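Local coordinates for ThiJ/PfpI domain protein (Brachyspira murdochii, PDB 4HCJ), which is of uncharacterised function but belongs to the DJ-1/PfpI family, binds magnesium ions in the crystal and is probably a hydrolase, at residues Gln20-Glu26 with Gly158-Lys163; Glu122-Thr126 with Glu145-Ser150. All blocks are in the same frame, centred on the assembly; numbering follows the deposited sequence. Where two conformers were deposited one is given.

Contact 1 of 2, residues Gln20-Glu26 with Gly158-Lys163; sequences QDEEYFE and GPTSSK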
loop_
_atom_site.group_PDB
_atom_site.type_symbol
_atom_site.label_atom_id
_atom_site.label_comp_id
_atom_site.label_asym_id
_atom_site.label_seq_id
_atom_site.Cartn_x
_atom_site.Cartn_y
_atom_site.Cartn_z
ATOM N N GLN A 20 -3.757 -0.240 10.186
ATOM C CA GLN A 20 -5.095 -0.803 10.120
ATOM C C GLN A 20 -5.023 -2.323 10.018
ATOM O O GLN A 20 -4.647 -2.862 8.972
ATOM C CB GLN A 20 -5.862 -0.214 8.933
ATOM C CG GLN A 20 -7.344 -0.517 8.967
ATOM C CD GLN A 20 -8.056 0.244 10.056
ATOM O OE1 GLN A 20 -7.939 1.469 10.141
ATOM N NE2 GLN A 20 -8.763 -0.476 10.924
ATOM N N ASP A 21 -5.380 -3.018 11.099
ATOM C CA ASP A 21 -5.175 -4.462 11.157
ATOM C C ASP A 21 -5.751 -5.201 9.955
ATOM O O ASP A 21 -5.075 -6.040 9.360
ATOM C CB ASP A 21 -5.797 -5.065 12.432
ATOM C CG ASP A 21 -5.219 -4.503 13.710
ATOM O OD1 ASP A 21 -4.820 -5.307 14.586
ATOM O OD2 ASP A 21 -5.193 -3.263 13.848
ATOM N N GLU A 22 -7.003 -4.926 9.601
ATOM C CA GLU A 22 -7.651 -5.746 8.585
ATOM C C GLU A 22 -6.948 -5.605 7.248
ATOM O O GLU A 22 -6.807 -6.558 6.484
ATOM C CB GLU A 22 -9.107 -5.322 8.399
ATOM C CG GLU A 22 -9.954 -5.367 9.652
ATOM C CD GLU A 22 -10.054 -4.020 10.361
ATOM O OE1 GLU A 22 -9.049 -3.268 10.411
ATOM O OE2 GLU A 22 -11.158 -3.701 10.870
ATOM N N GLU A 23 -6.523 -4.384 6.952
ATOM C CA GLU A 23 -5.886 -4.108 5.665
ATOM C C GLU A 23 -4.625 -4.931 5.505
ATOM O O GLU A 23 -4.362 -5.466 4.419
ATOM C CB GLU A 23 -5.569 -2.617 5.528
ATOM C CG GLU A 23 -6.804 -1.723 5.472
ATOM C CD GLU A 23 -6.485 -0.240 5.481
ATOM O OE1 GLU A 23 -5.294 0.111 5.491
ATOM O OE2 GLU A 23 -7.440 0.579 5.476
ATOM N N TYR A 24 -3.846 -5.043 6.586
ATOM C CA TYR A 24 -2.642 -5.847 6.577
ATOM C C TYR A 24 -2.949 -7.349 6.642
ATOM O O TYR A 24 -2.557 -8.105 5.745
ATOM C CB TYR A 24 -1.707 -5.440 7.735
ATOM C CG TYR A 24 -0.515 -6.369 7.867
ATOM C CD1 TYR A 24 0.514 -6.373 6.920
ATOM C CD2 TYR A 24 -0.429 -7.257 8.932
ATOM C CE1 TYR A 24 1.583 -7.234 7.035
ATOM C CE2 TYR A 24 0.649 -8.116 9.059
ATOM C CZ TYR A 24 1.653 -8.101 8.108
ATOM O OH TYR A 24 2.719 -8.956 8.253
ATOM N N PHE A 25 -3.609 -7.800 7.704
ATOM C CA PHE A 25 -3.752 -9.239 7.923
ATOM C C PHE A 25 -4.605 -9.927 6.854
ATOM O O PHE A 25 -4.280 -11.038 6.424
ATOM C CB PHE A 25 -4.286 -9.537 9.331
ATOM C CG PHE A 25 -3.316 -9.183 10.429
ATOM C CD1 PHE A 25 -2.164 -9.940 10.643
ATOM C CD2 PHE A 25 -3.556 -8.079 11.244
ATOM C CE1 PHE A 25 -1.267 -9.592 11.654
ATOM C CE2 PHE A 25 -2.663 -7.731 12.258
ATOM C CZ PHE A 25 -1.520 -8.486 12.457
ATOM N N GLU A 26 -5.692 -9.287 6.429
ATOM C CA GLU A 26 -6.555 -9.919 5.436
ATOM C C GLU A 26 -5.903 -9.953 4.061
ATOM O O GLU A 26 -6.040 -10.929 3.327
ATOM C CB GLU A 26 -7.925 -9.243 5.381
ATOM C CG GLU A 26 -8.696 -9.373 6.686
ATOM C CD GLU A 26 -10.056 -8.686 6.660
ATOM O OE1 GLU A 26 -10.469 -8.212 5.583
ATOM O OE2 GLU A 26 -10.720 -8.623 7.714
ATOM N N GLY A 158 -10.485 1.344 2.079
ATOM C CA GLY A 158 -10.351 1.129 3.509
ATOM C C GLY A 158 -10.590 -0.304 3.915
ATOM O O GLY A 158 -10.660 -1.210 3.070
ATOM N N PRO A 159 -10.719 -0.539 5.228
ATOM C CA PRO A 159 -10.652 -1.907 5.739
ATOM C C PRO A 159 -11.788 -2.801 5.267
ATOM O O PRO A 159 -11.568 -4.004 5.171
ATOM C CB PRO A 159 -10.644 -1.730 7.262
ATOM C CG PRO A 159 -11.144 -0.330 7.493
ATOM C CD PRO A 159 -10.716 0.463 6.310
ATOM N N THR A 160 -12.954 -2.227 4.932
ATOM C CA THR A 160 -14.090 -3.015 4.432
ATOM C C THR A 160 -13.813 -3.624 3.061
ATOM O O THR A 160 -14.525 -4.520 2.613
ATOM C CB THR A 160 -15.428 -2.206 4.376
ATOM O OG1 THR A 160 -15.370 -1.205 3.348
ATOM C CG2 THR A 160 -15.742 -1.552 5.728
ATOM N N SER A 161 -12.778 -3.139 2.392
ATOM C CA SER A 161 -12.427 -3.615 1.064
ATOM C C SER A 161 -11.108 -4.379 1.011
ATOM O O SER A 161 -10.557 -4.581 -0.062
ATOM C CB SER A 161 -12.412 -2.443 0.080
ATOM O OG SER A 161 -13.703 -1.874 0.006
ATOM N N SER A 162 -10.608 -4.822 2.160
ATOM C CA SER A 162 -9.291 -5.452 2.215
ATOM C C SER A 162 -9.151 -6.677 1.306
ATOM O O SER A 162 -8.132 -6.836 0.609
ATOM C CB SER A 162 -8.930 -5.841 3.655
ATOM O OG SER A 162 -8.926 -4.710 4.502
ATOM N N LYS A 163 -10.146 -7.555 1.335
ATOM C CA LYS A 163 -10.065 -8.770 0.527
ATOM C C LYS A 163 -10.204 -8.476 -0.970
ATOM O O LYS A 163 -9.452 -9.008 -1.803
ATOM C CB LYS A 163 -11.102 -9.804 0.985
ATOM C CG LYS A 163 -10.853 -10.292 2.404
ATOM C CD LYS A 163 -11.959 -11.228 2.904
ATOM C CE LYS A 163 -11.742 -11.612 4.374
ATOM N NZ LYS A 163 -12.983 -12.208 4.951
HETATM O O HOH W 1 -12.620 -7.336 3.120
HETATM O O HOH W 2 -12.682 -6.575 5.270
HETATM O O HOH W 3 -13.371 -10.384 7.471
#

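Contact 2 of 2, residues Glu122-Thr126 with Glu145-Ser150; sequences EINVT and ENVVVS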
loop_
_atom_site.group_PDB
_atom_site.type_symbol
_atom_site.label_atom_id
_atom_site.label_comp_id
_atom_site.label_asym_id
_atom_site.label_seq_id
_atom_site.Cartn_x
_atom_site.Cartn_y
_atom_site.Cartn_z
ATOM N N GLU A 122 -4.119 13.029 -12.159
ATOM C CA GLU A 122 -4.902 12.615 -13.324
ATOM C C GLU A 122 -5.147 11.102 -13.372
ATOM O O GLU A 122 -5.479 10.581 -14.425
ATOM C CB GLU A 122 -4.296 13.132 -14.637
ATOM C CG GLU A 122 -3.760 14.542 -14.542
ATOM C CD GLU A 122 -4.793 15.555 -14.103
ATOM O OE1 GLU A 122 -5.952 15.452 -14.552
ATOM O OE2 GLU A 122 -4.455 16.466 -13.304
ATOM N N ILE A 123 -5.010 10.420 -12.231
ATOM C CA ILE A 123 -5.226 8.980 -12.143
ATOM C C ILE A 123 -6.538 8.693 -11.422
ATOM O O ILE A 123 -6.873 9.344 -10.425
ATOM C CB ILE A 123 -4.058 8.290 -11.381
ATOM C CG1 ILE A 123 -2.696 8.614 -12.002
ATOM C CG2 ILE A 123 -4.276 6.776 -11.270
ATOM C CD1 ILE A 123 -2.548 8.172 -13.457
ATOM N N ASN A 124 -7.282 7.705 -11.924
ATOM C CA ASN A 124 -8.501 7.247 -11.268
ATOM C C ASN A 124 -8.165 6.379 -10.068
ATOM O O ASN A 124 -7.406 5.403 -10.191
ATOM C CB ASN A 124 -9.365 6.428 -12.223
ATOM C CG ASN A 124 -9.878 7.240 -13.392
ATOM O OD1 ASN A 124 -9.860 8.464 -13.397
ATOM N ND2 ASN A 124 -10.368 6.547 -14.391
ATOM N N VAL A 125 -8.749 6.723 -8.921
ATOM C CA VAL A 125 -8.459 6.053 -7.662
ATOM C C VAL A 125 -9.705 5.992 -6.806
ATOM O O VAL A 125 -10.723 6.627 -7.107
ATOM C CB VAL A 125 -7.349 6.784 -6.856
ATOM C CG1 VAL A 125 -6.082 6.966 -7.675
ATOM C CG2 VAL A 125 -7.851 8.110 -6.310
ATOM N N THR A 126 -9.599 5.250 -5.707
ATOM C CA THR A 126 -10.517 5.431 -4.615
ATOM C C THR A 126 -9.700 5.591 -3.331
ATOM O O THR A 126 -8.469 5.494 -3.359
ATOM C CB THR A 126 -11.559 4.300 -4.553
ATOM O OG1 THR A 126 -12.529 4.641 -3.562
ATOM C CG2 THR A 126 -10.901 2.954 -4.244
ATOM N N GLU A 145 -16.130 3.589 -6.175
ATOM C CA GLU A 145 -15.854 2.160 -6.178
ATOM C C GLU A 145 -15.068 1.803 -4.927
ATOM O O GLU A 145 -14.362 2.641 -4.352
ATOM C CB GLU A 145 -15.007 1.770 -7.402
ATOM C CG GLU A 145 -15.582 2.140 -8.758
ATOM C CD GLU A 145 -16.867 1.418 -9.125
ATOM O OE1 GLU A 145 -17.290 0.448 -8.464
ATOM O OE2 GLU A 145 -17.465 1.821 -10.139
ATOM N N ASN A 146 -15.142 0.532 -4.547
ATOM C CA ASN A 146 -14.366 0.015 -3.429
ATOM C C ASN A 146 -12.897 -0.214 -3.768
ATOM O O ASN A 146 -12.039 -0.081 -2.891
ATOM C CB ASN A 146 -14.990 -1.291 -2.933
ATOM C CG ASN A 146 -16.332 -1.050 -2.261
ATOM O OD1 ASN A 146 -16.427 -0.271 -1.319
ATOM N ND2 ASN A 146 -17.387 -1.640 -2.792
ATOM N N VAL A 147 -12.625 -0.601 -5.015
ATOM C CA VAL A 147 -11.277 -0.882 -5.503
ATOM C C VAL A 147 -11.179 -0.344 -6.921
ATOM O O VAL A 147 -12.145 -0.449 -7.701
ATOM C CB VAL A 147 -10.987 -2.414 -5.546
ATOM C CG1 VAL A 147 -9.573 -2.687 -6.032
ATOM C CG2 VAL A 147 -11.208 -3.050 -4.186
ATOM N N VAL A 148 -10.038 0.248 -7.262
ATOM C CA VAL A 148 -9.809 0.769 -8.609
ATOM C C VAL A 148 -8.439 0.337 -9.088
ATOM O O VAL A 148 -7.424 0.610 -8.442
ATOM C CB VAL A 148 -9.895 2.317 -8.685
ATOM C CG1 VAL A 148 -9.613 2.820 -10.098
ATOM C CG2 VAL A 148 -11.243 2.822 -8.176
ATOM N N VAL A 149 -8.407 -0.319 -10.248
ATOM C CA VAL A 149 -7.163 -0.680 -10.912
ATOM C C VAL A 149 -6.949 0.280 -12.075
ATOM O O VAL A 149 -7.785 0.353 -12.985
ATOM C CB VAL A 149 -7.209 -2.134 -11.445
ATOM C CG1 VAL A 149 -5.959 -2.450 -12.264
ATOM C CG2 VAL A 149 -7.381 -3.119 -10.295
ATOM N N SER A 150 -5.831 1.003 -12.048
ATOM C CA SER A 150 -5.473 1.960 -13.094
ATOM C C SER A 150 -4.059 1.636 -13.556
ATOM O O SER A 150 -3.078 2.184 -13.042
ATOM C CB SER A 150 -5.574 3.395 -12.563
ATOM O OG SER A 150 -6.929 3.663 -12.250
HETATM O O HOH W 4 -6.296 3.316 -8.510
#

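Contact 1 of 2, residues Gln20-Glu26 with Gly158-Lys163
Glu-23 CG and Ser-162 OG each stand anti to their own carbonyl carbon (chi1 -66° and -59°), and this brings the two side chains together where helix 21-33 meets the start of helix 162-174. Beyond CG the Glu-23 chain runs extended and crosses the Pro-159 ring, with OE2 reaching its CD edge. Glu-23 OE2 lies 3.4 Å from Pro-159 CD and also touches Gly-158 CA. The other oxygen, OE1, accepts from the backbone N of Gly-77, which helps to fix the carboxylate.

Ser-162 sets its OG against the first helix, with Ser-162 OG 3.3 Å from Glu-23 CA. It does not bond there. Ser-162 OG donates back to Pro-159 O at 2.8 Å, with the donor tilted 28° from the carbonyl plane. Ser-162 N reaches the same oxygen from the same face.

Gln-20 and Glu-22 pack against CB and CG of Pro-159. Gln-20 CG lies 3.9 Å from Pro-159 CB. Glu-22 bends at its second torsion and brings its carboxylate to that same CB. Gln-20 NE2 donates an almost straight bond to Glu-22 OE1 (2.9 Å). Glu-22 OE1 accepts on its syn lone pair and lies in the amide plane of Gln-20.

At the outer end, Glu-26 OE1 rests 3.4 Å from Ser-162 CB and beside the aliphatic chain of Lys-163. Opposite charges come near here without touching: Glu-26 OE1 and Lys-163 NZ are 4.8 Å apart. One water links OE1 to Pro-159 O, and another joins Glu-26 OE2 to Lys-163 NZ.

No direct hydrogen bond crosses between the segments. Van der Waals contact around Pro-159 and water bridges hold the helix starts together. Ser-162 OG and Gln-20 NE2 bond within their own segments, Glu-23 OE1 to Gly-77.

Contact 2 of 2, residues Glu122-Thr126 with Glu145-Ser150
Asn-124 and Ser-150 meet where a short strand, 124-125, passes the edge strand 147-150 of the main sheet in this alpha-beta-alpha sandwich. The two strands belong to different sheets. Strand 124-125 pairs in parallel with 141-142, and no backbone-to-backbone hydrogen bond joins it to 147-150. Side chains and one water make the link.

Two hydrogen bonds cross directly, each from a side-chain hydroxyl to a backbone carbonyl. Ser-150 OG donates to Asn-124 O at 2.7 Å, meeting the carbonyl at a C=O...donor angle of 133°. Near the other end, Thr-126 OG1 donates to Glu-145 O at 2.8 Å, close to the line of the C=O bond. Thr-126 puts this hydroxyl anti to its own N (chi1 -173°), and the methyl Thr-126 CG2 then lies 3.5 Å from Asn-146 O.

A water adds a third polar link. It donates to Asn-124 O and to Val-148 O, so Asn-124 O accepts from both this water and Ser-150. The Asn-124 side-chain amide serves another strand: OD1 accepts from Asn-141 ND2.

Van der Waals contacts lie between the two hydroxyl bonds. Val-148 points its isopropyl group at the short strand. Val-148 CG1 lies 3.4 Å from Asn-124 O, while CG2 packs on the backbone of Val-125 and Thr-126. Strand 153-156 backs this region, with Thr-155 touching both Val-125 and Val-148. At the far end, the methyl Ile-123 CG2 rests 3.8 Å from Ser-150 CB.

Overall arrangement
The two contacts have centres about 17 Å apart in a single chain, and both belong to the DJ-1/PfpI domain. Both segments of contact 2 fall between those of contact 1: along the chain the order is 20-26, 122-126, 145-150, 158-163. Along the chain, strand 153-156 links 145-150 to 158-163, and it pairs antiparallel with 147-150. Contact 1 joins the starts of the first and last helices. Contact 2 fastens a small two-stranded sheet to the edge of the main one. They touch directly, Ser-161 OG packing 3.3 Å from Asn-146 CB. In contact 2 the side chain of Asn-124 is about 9 Å from a bound magnesium ion.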